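Local coordinates for protein putative GntR-family transcriptional regulator (Bordetella bronchiseptica RB50, PDB 3CNV) that probably senses a small effector molecule through its UTRA domain and so controls DNA binding as a GntR-family transcriptional regulator, at residues C[99-104]-C[136-141]; C[131-136]-C[144-149]; C[38-43]-C[140-145]. One frame throughout, in Å; residues are numbered along the deposited sequence.

Contact 1 (C[99-104]-C[136-141]); sequences SMVRAD and YTYGDR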
loop_
_atom_site.group_PDB
_atom_site.type_symbol
_atom_site.label_atom_id
_atom_site.label_comp_id
_atom_site.label_asym_id
_atom_site.label_seq_id
_atom_site.Cartn_x
_atom_site.Cartn_y
_atom_site.Cartn_z
ATOM N N SER C 99 -3.841 -18.898 2.671
ATOM C CA SER C 99 -4.301 -17.503 2.670
ATOM C C SER C 99 -3.120 -16.600 2.496
ATOM O O SER C 99 -2.151 -16.687 3.224
ATOM C CB SER C 99 -4.939 -17.029 3.985
ATOM O OG SER C 99 -6.009 -17.835 4.381
HETATM N N MSE C 100 -3.217 -15.758 1.492
HETATM C CA MSE C 100 -2.137 -14.808 1.171
HETATM C C MSE C 100 -2.242 -13.522 2.018
HETATM O O MSE C 100 -3.299 -12.826 2.097
HETATM C CB MSE C 100 -2.163 -14.470 -0.298
HETATM C CG MSE C 100 -2.324 -15.625 -1.250
HETATM SE SE MSE C 100 -0.878 -16.930 -1.031
HETATM C CE MSE C 100 -1.489 -18.177 -2.490
ATOM N N VAL C 101 -1.127 -13.173 2.638
ATOM C CA VAL C 101 -1.028 -11.980 3.438
ATOM C C VAL C 101 -0.379 -10.819 2.705
ATOM O O VAL C 101 -0.642 -9.655 3.012
ATOM C CB VAL C 101 -0.241 -12.290 4.777
ATOM C CG1 VAL C 101 -0.878 -13.460 5.457
ATOM C CG2 VAL C 101 1.183 -12.607 4.485
ATOM N N ARG C 102 0.434 -11.130 1.704
ATOM C CA ARG C 102 1.147 -10.131 0.927
ATOM C C ARG C 102 1.378 -10.612 -0.466
ATOM O O ARG C 102 1.566 -11.805 -0.699
ATOM C CB ARG C 102 2.597 -9.876 1.538
ATOM C CG ARG C 102 3.283 -8.625 0.955
ATOM C CD ARG C 102 4.718 -8.415 1.537
ATOM N NE ARG C 102 5.820 -9.047 0.799
ATOM C CZ ARG C 102 6.516 -10.055 1.300
ATOM N NH1 ARG C 102 6.204 -10.515 2.494
ATOM N NH2 ARG C 102 7.536 -10.588 0.654
ATOM N N ALA C 103 1.551 -9.662 -1.353
ATOM C CA ALA C 103 2.023 -9.931 -2.735
ATOM C C ALA C 103 3.070 -8.911 -3.169
ATOM O O ALA C 103 2.945 -7.716 -2.891
ATOM C CB ALA C 103 0.916 -9.975 -3.752
ATOM N N ASP C 104 4.142 -9.366 -3.807
ATOM C CA ASP C 104 5.165 -8.442 -4.306
ATOM C C ASP C 104 5.024 -8.538 -5.849
ATOM O O ASP C 104 4.981 -9.624 -6.404
ATOM C CB ASP C 104 6.560 -8.828 -3.901
ATOM C CG ASP C 104 6.838 -8.679 -2.393
ATOM O OD1 ASP C 104 6.144 -7.859 -1.682
ATOM O OD2 ASP C 104 7.801 -9.384 -1.924
ATOM N N TYR C 136 2.570 -14.429 -0.909
ATOM C CA TYR C 136 3.123 -14.993 0.313
ATOM C C TYR C 136 2.036 -15.308 1.336
ATOM O O TYR C 136 1.048 -14.610 1.465
ATOM C CB TYR C 136 4.179 -14.034 0.947
ATOM C CG TYR C 136 5.388 -13.771 0.083
ATOM C CD1 TYR C 136 6.538 -14.489 0.254
ATOM C CD2 TYR C 136 5.363 -12.818 -0.929
ATOM C CE1 TYR C 136 7.637 -14.296 -0.580
ATOM C CE2 TYR C 136 6.479 -12.595 -1.749
ATOM C CZ TYR C 136 7.577 -13.368 -1.591
ATOM O OH TYR C 136 8.700 -13.227 -2.391
ATOM N N THR C 137 2.231 -16.401 2.038
ATOM C CA THR C 137 1.438 -16.706 3.195
ATOM C C THR C 137 2.250 -16.218 4.387
ATOM O O THR C 137 3.379 -15.713 4.258
ATOM C CB THR C 137 1.100 -18.244 3.339
ATOM O OG1 THR C 137 2.297 -19.037 3.547
ATOM C CG2 THR C 137 0.428 -18.776 2.113
ATOM N N TYR C 138 1.672 -16.380 5.542
ATOM C CA TYR C 138 2.412 -16.202 6.839
ATOM C C TYR C 138 3.877 -16.709 6.930
ATOM O O TYR C 138 4.250 -17.789 6.508
ATOM C CB TYR C 138 1.488 -16.697 7.995
ATOM C CG TYR C 138 0.297 -15.709 8.149
ATOM C CD1 TYR C 138 0.478 -14.438 8.749
ATOM C CD2 TYR C 138 -0.967 -16.010 7.683
ATOM C CE1 TYR C 138 -0.578 -13.507 8.872
ATOM C CE2 TYR C 138 -2.044 -15.074 7.786
ATOM C CZ TYR C 138 -1.837 -13.822 8.384
ATOM O OH TYR C 138 -2.855 -12.872 8.497
ATOM N N GLY C 139 4.702 -15.866 7.504
ATOM C CA GLY C 139 6.078 -16.232 7.724
ATOM C C GLY C 139 6.888 -15.993 6.481
ATOM O O GLY C 139 7.980 -16.535 6.339
ATOM N N ASP C 140 6.339 -15.202 5.574
ATOM C CA ASP C 140 7.014 -14.849 4.288
ATOM C C ASP C 140 7.301 -16.061 3.399
ATOM O O ASP C 140 8.405 -16.206 2.769
ATOM C CB ASP C 140 8.328 -14.083 4.559
ATOM C CG ASP C 140 8.067 -12.646 4.902
ATOM O OD1 ASP C 140 7.234 -12.036 4.193
ATOM O OD2 ASP C 140 8.644 -12.160 5.886
ATOM N N ARG C 141 6.366 -17.000 3.463
ATOM C CA ARG C 141 6.474 -18.232 2.670
ATOM C C ARG C 141 5.846 -18.018 1.312
ATOM O O ARG C 141 4.668 -17.740 1.248
ATOM C CB ARG C 141 5.787 -19.381 3.347
ATOM C CG ARG C 141 6.543 -19.827 4.548
ATOM C CD ARG C 141 5.789 -20.895 5.313
ATOM N NE ARG C 141 6.655 -21.462 6.345
ATOM C CZ ARG C 141 6.979 -20.882 7.503
ATOM N NH1 ARG C 141 6.475 -19.703 7.849
ATOM N NH2 ARG C 141 7.791 -21.520 8.340
HETATM O O HOH W 1 9.298 -11.031 -3.623
#
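The guanidinium of Arg102 lies flat over one face of the Tyr136 ring, the two planes tilted by only 20°, and makes a cation-pi contact with CZ 4.1 Å from the centroid of the Tyr136 ring. NH2 comes closest, above the ring rim. This is the tight part. With CG anti to the backbone N (chi1 -168°) and a bend at chi3, the arginine runs alongside the tyrosine, long enough to cover it and still present its nitrogens to carboxylates. Asp104 takes NE and NH2 side-on, one on each oxygen, with Arg102 NE 2.8 Å from Asp104 OD1; Asp140 OD1 meets NH1 near the guanidinium plane, completing a salt-bridge network that fixes the group's rotation. A water bridges Asp104 OD2 and Tyr136 OH.

Selenomethionine Met100 is buried, its SE 3.9 Å from Thr137 CG2. The turn at Tyr138 and Asp140 is the exposed side. Beneath, Val101 N donates to Tyr136 O (2.9 Å) and Tyr136 N to Arg102 O (2.8 Å). Two residues, Val101 and Arg102, thus face one, Tyr136: a classic beta bulge in the antiparallel pairing of strands 102-111 and 127-137.

Contact 2 (C[131-136]-C[144-149]); sequences VDRISY and EVRRGL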
loop_
_atom_site.group_PDB
_atom_site.type_symbol
_atom_site.label_atom_id
_atom_site.label_comp_id
_atom_site.label_asym_id
_atom_site.label_seq_id
_atom_site.Cartn_x
_atom_site.Cartn_y
_atom_site.Cartn_z
ATOM N N VAL C 131 1.972 -7.884 -15.230
ATOM C CA VAL C 131 2.022 -7.881 -13.762
ATOM C C VAL C 131 2.625 -9.240 -13.327
ATOM O O VAL C 131 1.992 -10.293 -13.384
ATOM C CB VAL C 131 0.631 -7.663 -13.092
ATOM C CG1 VAL C 131 0.775 -7.603 -11.528
ATOM C CG2 VAL C 131 -0.109 -6.347 -13.638
ATOM N N ASP C 132 3.878 -9.213 -12.904
ATOM C CA ASP C 132 4.512 -10.404 -12.352
ATOM C C ASP C 132 4.431 -10.401 -10.812
ATOM O O ASP C 132 5.002 -9.537 -10.164
ATOM C CB ASP C 132 5.997 -10.464 -12.802
ATOM C CG ASP C 132 6.152 -10.838 -14.282
ATOM O OD1 ASP C 132 5.439 -11.755 -14.752
ATOM O OD2 ASP C 132 6.948 -10.182 -15.002
ATOM N N ARG C 133 3.750 -11.383 -10.243
ATOM C CA ARG C 133 3.438 -11.424 -8.798
ATOM C C ARG C 133 4.046 -12.656 -8.115
ATOM O O ARG C 133 4.003 -13.777 -8.648
ATOM C CB ARG C 133 1.917 -11.471 -8.641
ATOM C CG ARG C 133 1.426 -11.411 -7.197
ATOM C CD ARG C 133 -0.045 -11.584 -7.038
ATOM N NE ARG C 133 -0.768 -10.592 -7.811
ATOM C CZ ARG C 133 -1.975 -10.687 -8.340
ATOM N NH1 ARG C 133 -2.689 -11.768 -8.227
ATOM N NH2 ARG C 133 -2.447 -9.654 -9.005
ATOM N N ILE C 134 4.594 -12.455 -6.941
ATOM C CA ILE C 134 4.786 -13.550 -6.008
ATOM C C ILE C 134 3.955 -13.275 -4.776
ATOM O O ILE C 134 4.061 -12.214 -4.226
ATOM C CB ILE C 134 6.276 -13.707 -5.619
ATOM C CG1 ILE C 134 7.170 -13.754 -6.861
ATOM C CG2 ILE C 134 6.456 -14.899 -4.684
ATOM C CD1 ILE C 134 8.748 -13.602 -6.518
ATOM N N SER C 135 3.148 -14.254 -4.359
ATOM C CA SER C 135 2.239 -14.130 -3.220
ATOM C C SER C 135 2.749 -14.977 -2.093
ATOM O O SER C 135 3.295 -16.093 -2.268
ATOM C CB SER C 135 0.813 -14.634 -3.558
ATOM O OG SER C 135 0.394 -13.969 -4.669
ATOM N N TYR C 136 2.570 -14.429 -0.909
ATOM C CA TYR C 136 3.123 -14.993 0.313
ATOM C C TYR C 136 2.036 -15.308 1.336
ATOM O O TYR C 136 1.048 -14.610 1.465
ATOM C CB TYR C 136 4.179 -14.034 0.947
ATOM C CG TYR C 136 5.388 -13.771 0.083
ATOM C CD1 TYR C 136 6.538 -14.489 0.254
ATOM C CD2 TYR C 136 5.363 -12.818 -0.929
ATOM C CE1 TYR C 136 7.637 -14.296 -0.580
ATOM C CE2 TYR C 136 6.479 -12.595 -1.749
ATOM C CZ TYR C 136 7.577 -13.368 -1.591
ATOM O OH TYR C 136 8.700 -13.227 -2.391
ATOM N N GLU C 144 2.729 -18.816 -4.430
ATOM C CA GLU C 144 2.253 -18.612 -5.801
ATOM C C GLU C 144 3.087 -17.625 -6.528
ATOM O O GLU C 144 3.483 -16.574 -5.976
ATOM C CB GLU C 144 0.811 -18.051 -5.845
ATOM C CG GLU C 144 0.249 -17.928 -7.262
ATOM C CD GLU C 144 -0.936 -16.958 -7.376
ATOM O OE1 GLU C 144 -0.863 -15.860 -6.746
ATOM O OE2 GLU C 144 -1.907 -17.320 -8.100
ATOM N N VAL C 145 3.299 -17.988 -7.791
ATOM C CA VAL C 145 3.839 -17.122 -8.815
ATOM C C VAL C 145 2.784 -16.935 -9.848
ATOM O O VAL C 145 2.212 -17.885 -10.339
ATOM C CB VAL C 145 5.120 -17.657 -9.506
ATOM C CG1 VAL C 145 5.548 -16.700 -10.700
ATOM C CG2 VAL C 145 6.297 -17.773 -8.521
ATOM N N ARG C 146 2.464 -15.693 -10.143
ATOM C CA ARG C 146 1.485 -15.440 -11.191
ATOM C C ARG C 146 1.981 -14.318 -12.112
ATOM O O ARG C 146 2.418 -13.254 -11.628
ATOM C CB ARG C 146 0.124 -15.050 -10.535
ATOM C CG ARG C 146 -1.004 -14.790 -11.533
ATOM C CD ARG C 146 -2.334 -14.370 -10.880
ATOM N NE ARG C 146 -2.847 -15.328 -9.909
ATOM C CZ ARG C 146 -4.063 -15.334 -9.389
ATOM N NH1 ARG C 146 -4.917 -14.343 -9.646
ATOM N NH2 ARG C 146 -4.394 -16.304 -8.537
ATOM N N ARG C 147 1.951 -14.580 -13.432
ATOM C CA ARG C 147 2.177 -13.605 -14.414
ATOM C C ARG C 147 0.912 -13.305 -15.182
ATOM O O ARG C 147 0.308 -14.184 -15.839
ATOM C CB ARG C 147 3.217 -14.016 -15.424
ATOM C CG ARG C 147 3.324 -12.905 -16.487
ATOM C CD ARG C 147 4.289 -13.244 -17.637
ATOM N NE ARG C 147 4.383 -14.678 -17.899
ATOM C CZ ARG C 147 3.577 -15.380 -18.708
ATOM N NH1 ARG C 147 2.568 -14.806 -19.339
ATOM N NH2 ARG C 147 3.795 -16.684 -18.874
ATOM N N GLY C 148 0.495 -12.045 -15.051
ATOM C CA GLY C 148 -0.683 -11.591 -15.698
ATOM C C GLY C 148 -0.365 -10.675 -16.877
ATOM O O GLY C 148 0.545 -9.863 -16.854
ATOM N N LEU C 149 -1.164 -10.807 -17.897
ATOM C CA LEU C 149 -1.075 -9.905 -19.025
ATOM C C LEU C 149 -2.456 -9.338 -19.204
ATOM O O LEU C 149 -3.400 -10.074 -19.470
ATOM C CB LEU C 149 -0.565 -10.625 -20.302
ATOM C CG LEU C 149 0.915 -11.031 -20.378
ATOM C CD1 LEU C 149 0.987 -12.155 -21.444
ATOM C CD2 LEU C 149 1.875 -9.821 -20.727
#
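Arg133 and Arg146 form the central hydrogen-bonded pair of this antiparallel ladder, Arg133 N donating to Arg146 O at 2.7 Å and Arg146 N returning a bond to Arg133 O at 2.9 Å. Val131 with Gly148 repeats the pair of reciprocal hydrogen bonds on one flank; on the other, Ser135 N reaches Glu144 O at 2.8 Å. On the buried face, Ser135 OG donates to Glu144 OE1 (3.1 Å), a short hydroxyl suited to a position beside a long acid. The two arginines run side by side, CG anti to the backbone N in both (chi1 -176° and -179°), with Arg133 NH1 3.7 Å from Arg146 NH1.

Carboxylates would offset these like charges: Glu144 OE2 accepts from both NE and NH2 of Arg146, the latter at 2.7 Å on its syn lone pair, while Glu105 pairs with Arg133 NE. Farther out, Tyr89 OH is bonded to both Glu144 OE1 and Arg133 NH1, and a citrate, probably from crystallisation, is bonded to Arg146 NH1.

On the other face, Asp132 OD1 lies tightly against the methylene CG of Arg147; the charged ends look elsewhere, Asp132 to Arg108 and Arg147 to Asp65. The ladder is a beta hairpin of strands 127-137 and 141-150 in the UTRA sheet, and its citrate-bound arginine is consistent with an anion-accepting effector pocket.

Contact 3 (C[38-43]-C[140-145]); sequences ALELRA and DRPMEV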
loop_
_atom_site.group_PDB
_atom_site.type_symbol
_atom_site.label_atom_id
_atom_site.label_comp_id
_atom_site.label_asym_id
_atom_site.label_seq_id
_atom_site.Cartn_x
_atom_site.Cartn_y
_atom_site.Cartn_z
ATOM N N ALA C 38 11.723 -18.494 -7.059
ATOM C CA ALA C 38 10.677 -17.582 -6.564
ATOM C C ALA C 38 9.872 -18.230 -5.424
ATOM O O ALA C 38 9.471 -17.574 -4.476
ATOM C CB ALA C 38 9.743 -17.127 -7.731
ATOM N N LEU C 39 9.685 -19.539 -5.543
ATOM C CA LEU C 39 8.855 -20.371 -4.628
ATOM C C LEU C 39 9.701 -21.045 -3.552
ATOM O O LEU C 39 9.193 -21.714 -2.649
ATOM C CB LEU C 39 8.006 -21.375 -5.446
ATOM C CG LEU C 39 6.807 -20.836 -6.250
ATOM C CD1 LEU C 39 6.056 -21.933 -7.184
ATOM C CD2 LEU C 39 5.763 -20.078 -5.358
ATOM N N GLU C 40 10.985 -20.748 -3.589
ATOM C CA GLU C 40 11.961 -21.303 -2.647
ATOM C C GLU C 40 11.849 -22.819 -2.617
ATOM O O GLU C 40 11.774 -23.445 -1.564
ATOM C CB GLU C 40 11.812 -20.667 -1.252
ATOM C CG GLU C 40 12.121 -19.134 -1.305
ATOM C CD GLU C 40 11.709 -18.348 -0.066
ATOM O OE1 GLU C 40 11.565 -18.949 1.015
ATOM O OE2 GLU C 40 11.501 -17.116 -0.184
ATOM N N LEU C 41 11.793 -23.413 -3.809
ATOM C CA LEU C 41 11.777 -24.872 -3.954
ATOM C C LEU C 41 13.170 -25.446 -4.246
ATOM O O LEU C 41 14.059 -24.756 -4.711
ATOM C CB LEU C 41 10.843 -25.312 -5.060
ATOM C CG LEU C 41 9.458 -24.641 -5.082
ATOM C CD1 LEU C 41 8.602 -25.192 -6.233
ATOM C CD2 LEU C 41 8.833 -24.907 -3.803
ATOM N N ARG C 42 13.300 -26.746 -3.992
ATOM C CA ARG C 42 14.469 -27.501 -4.416
ATOM C C ARG C 42 14.383 -27.652 -5.896
ATOM O O ARG C 42 13.341 -27.730 -6.441
ATOM C CB ARG C 42 14.570 -28.909 -3.770
ATOM C CG ARG C 42 14.557 -28.905 -2.247
ATOM C CD ARG C 42 14.447 -30.323 -1.628
ATOM N NE ARG C 42 13.392 -30.345 -0.604
ATOM C CZ ARG C 42 12.099 -30.572 -0.874
ATOM N NH1 ARG C 42 11.734 -30.869 -2.096
ATOM N NH2 ARG C 42 11.177 -30.564 0.080
ATOM N N ALA C 43 15.541 -27.759 -6.522
ATOM C CA ALA C 43 15.607 -28.038 -7.940
ATOM C C ALA C 43 14.880 -29.333 -8.205
ATOM O O ALA C 43 15.080 -30.347 -7.543
ATOM C CB ALA C 43 17.109 -28.125 -8.439
ATOM N N ASP C 140 6.339 -15.202 5.574
ATOM C CA ASP C 140 7.014 -14.849 4.288
ATOM C C ASP C 140 7.301 -16.061 3.399
ATOM O O ASP C 140 8.405 -16.206 2.769
ATOM C CB ASP C 140 8.328 -14.083 4.559
ATOM C CG ASP C 140 8.067 -12.646 4.902
ATOM O OD1 ASP C 140 7.234 -12.036 4.193
ATOM O OD2 ASP C 140 8.644 -12.160 5.886
ATOM N N ARG C 141 6.366 -17.000 3.463
ATOM C CA ARG C 141 6.474 -18.232 2.670
ATOM C C ARG C 141 5.846 -18.018 1.312
ATOM O O ARG C 141 4.668 -17.740 1.248
ATOM C CB ARG C 141 5.787 -19.381 3.347
ATOM C CG ARG C 141 6.543 -19.827 4.548
ATOM C CD ARG C 141 5.789 -20.895 5.313
ATOM N NE ARG C 141 6.655 -21.462 6.345
ATOM C CZ ARG C 141 6.979 -20.882 7.503
ATOM N NH1 ARG C 141 6.475 -19.703 7.849
ATOM N NH2 ARG C 141 7.791 -21.520 8.340
ATOM N N PRO C 142 6.622 -18.133 0.235
ATOM C CA PRO C 142 6.034 -17.936 -1.078
ATOM C C PRO C 142 5.202 -19.147 -1.492
ATOM O O PRO C 142 5.612 -20.281 -1.289
ATOM C CB PRO C 142 7.255 -17.691 -1.965
ATOM C CG PRO C 142 8.333 -18.416 -1.316
ATOM C CD PRO C 142 8.054 -18.473 0.136
HETATM N N MSE C 143 4.017 -18.908 -1.989
HETATM C CA MSE C 143 3.090 -19.979 -2.354
HETATM C C MSE C 143 2.494 -19.911 -3.764
HETATM O O MSE C 143 1.786 -20.835 -4.217
HETATM C CB MSE C 143 1.876 -20.003 -1.378
HETATM C CG MSE C 143 2.119 -20.536 -0.009
HETATM SE SE MSE C 143 3.083 -22.249 0.137
HETATM C CE MSE C 143 1.798 -23.354 -0.760
ATOM N N GLU C 144 2.729 -18.816 -4.430
ATOM C CA GLU C 144 2.253 -18.612 -5.801
ATOM C C GLU C 144 3.087 -17.625 -6.528
ATOM O O GLU C 144 3.483 -16.574 -5.976
ATOM C CB GLU C 144 0.811 -18.051 -5.845
ATOM C CG GLU C 144 0.249 -17.928 -7.262
ATOM C CD GLU C 144 -0.936 -16.958 -7.376
ATOM O OE1 GLU C 144 -0.863 -15.860 -6.746
ATOM O OE2 GLU C 144 -1.907 -17.320 -8.100
ATOM N N VAL C 145 3.299 -17.988 -7.791
ATOM C CA VAL C 145 3.839 -17.122 -8.815
ATOM C C VAL C 145 2.784 -16.935 -9.848
ATOM O O VAL C 145 2.212 -17.885 -10.339
ATOM C CB VAL C 145 5.120 -17.657 -9.506
ATOM C CG1 VAL C 145 5.548 -16.700 -10.700
ATOM C CG2 VAL C 145 6.297 -17.773 -8.521
HETATM O O HOH W 2 6.647 -22.585 -2.329
#
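Leu39 and Pro142 bring the two backbones closest, their CA atoms 5.1 Å apart, where the end of helix 33-38 passes strand 141-150. The helix finishes in a Schellman motif, Glu40 taking positive phi, and this turns the chain away from the strand. The strand carries its own irregularity, a classic beta bulge in which Met143 and Glu144 both face Ser135. A single water joins the backbones, donating to Leu39 O and to Pro142 O, each at 2.7 Å.

Pro142 fits beneath the helix end: its CB lies 3.4 Å from Ala38 O, and its ring is compact and has no N-H to satisfy. Glu40, its CG anti to the carbonyl carbon (chi1 -63°), reaches across this ring at about a right angle, so that Glu40 CD is 3.6 Å from Pro142 CG. Leu39 sends CD2 to the strand backbone, 3.4 Å from Glu144 N, while its CG meets Val145 CG2. That same methyl touches Ala38 CB at 3.6 Å, the small alanine allowing a close approach.

Apart from the bridging water, then, the joint is made mostly of carbon contacts: methyls and a proline ring, with the carboxylate of the exposed Glu40 lying across the ring. This implies that the helix end is seated on the sheet mainly by van der Waals and hydrophobic contact.

Contact 2 is the buried one, about 6 Å from the chain centre to its own centre, whereas contacts 1 and 3 are only partly buried, each centred about 15 Å out. Contacts 1 and 2 share Tyr136 and strand 127-137, adding neighbouring strands on its two edges; Asp104 N lies 2.9 Å from Ile134 O, continuing the pairing. Contacts 2 and 3 share Glu144 and Val145 of strand 141-150. Chemistry follows place: regular ladder bonds with buried charge in 131-136/144-149, a bulge and ionic network near other subunits in 99-104/136-141, and mostly apolar helix-end packing in 38-43/140-145. Contacts 1 and 3 share Asp140 and Arg141.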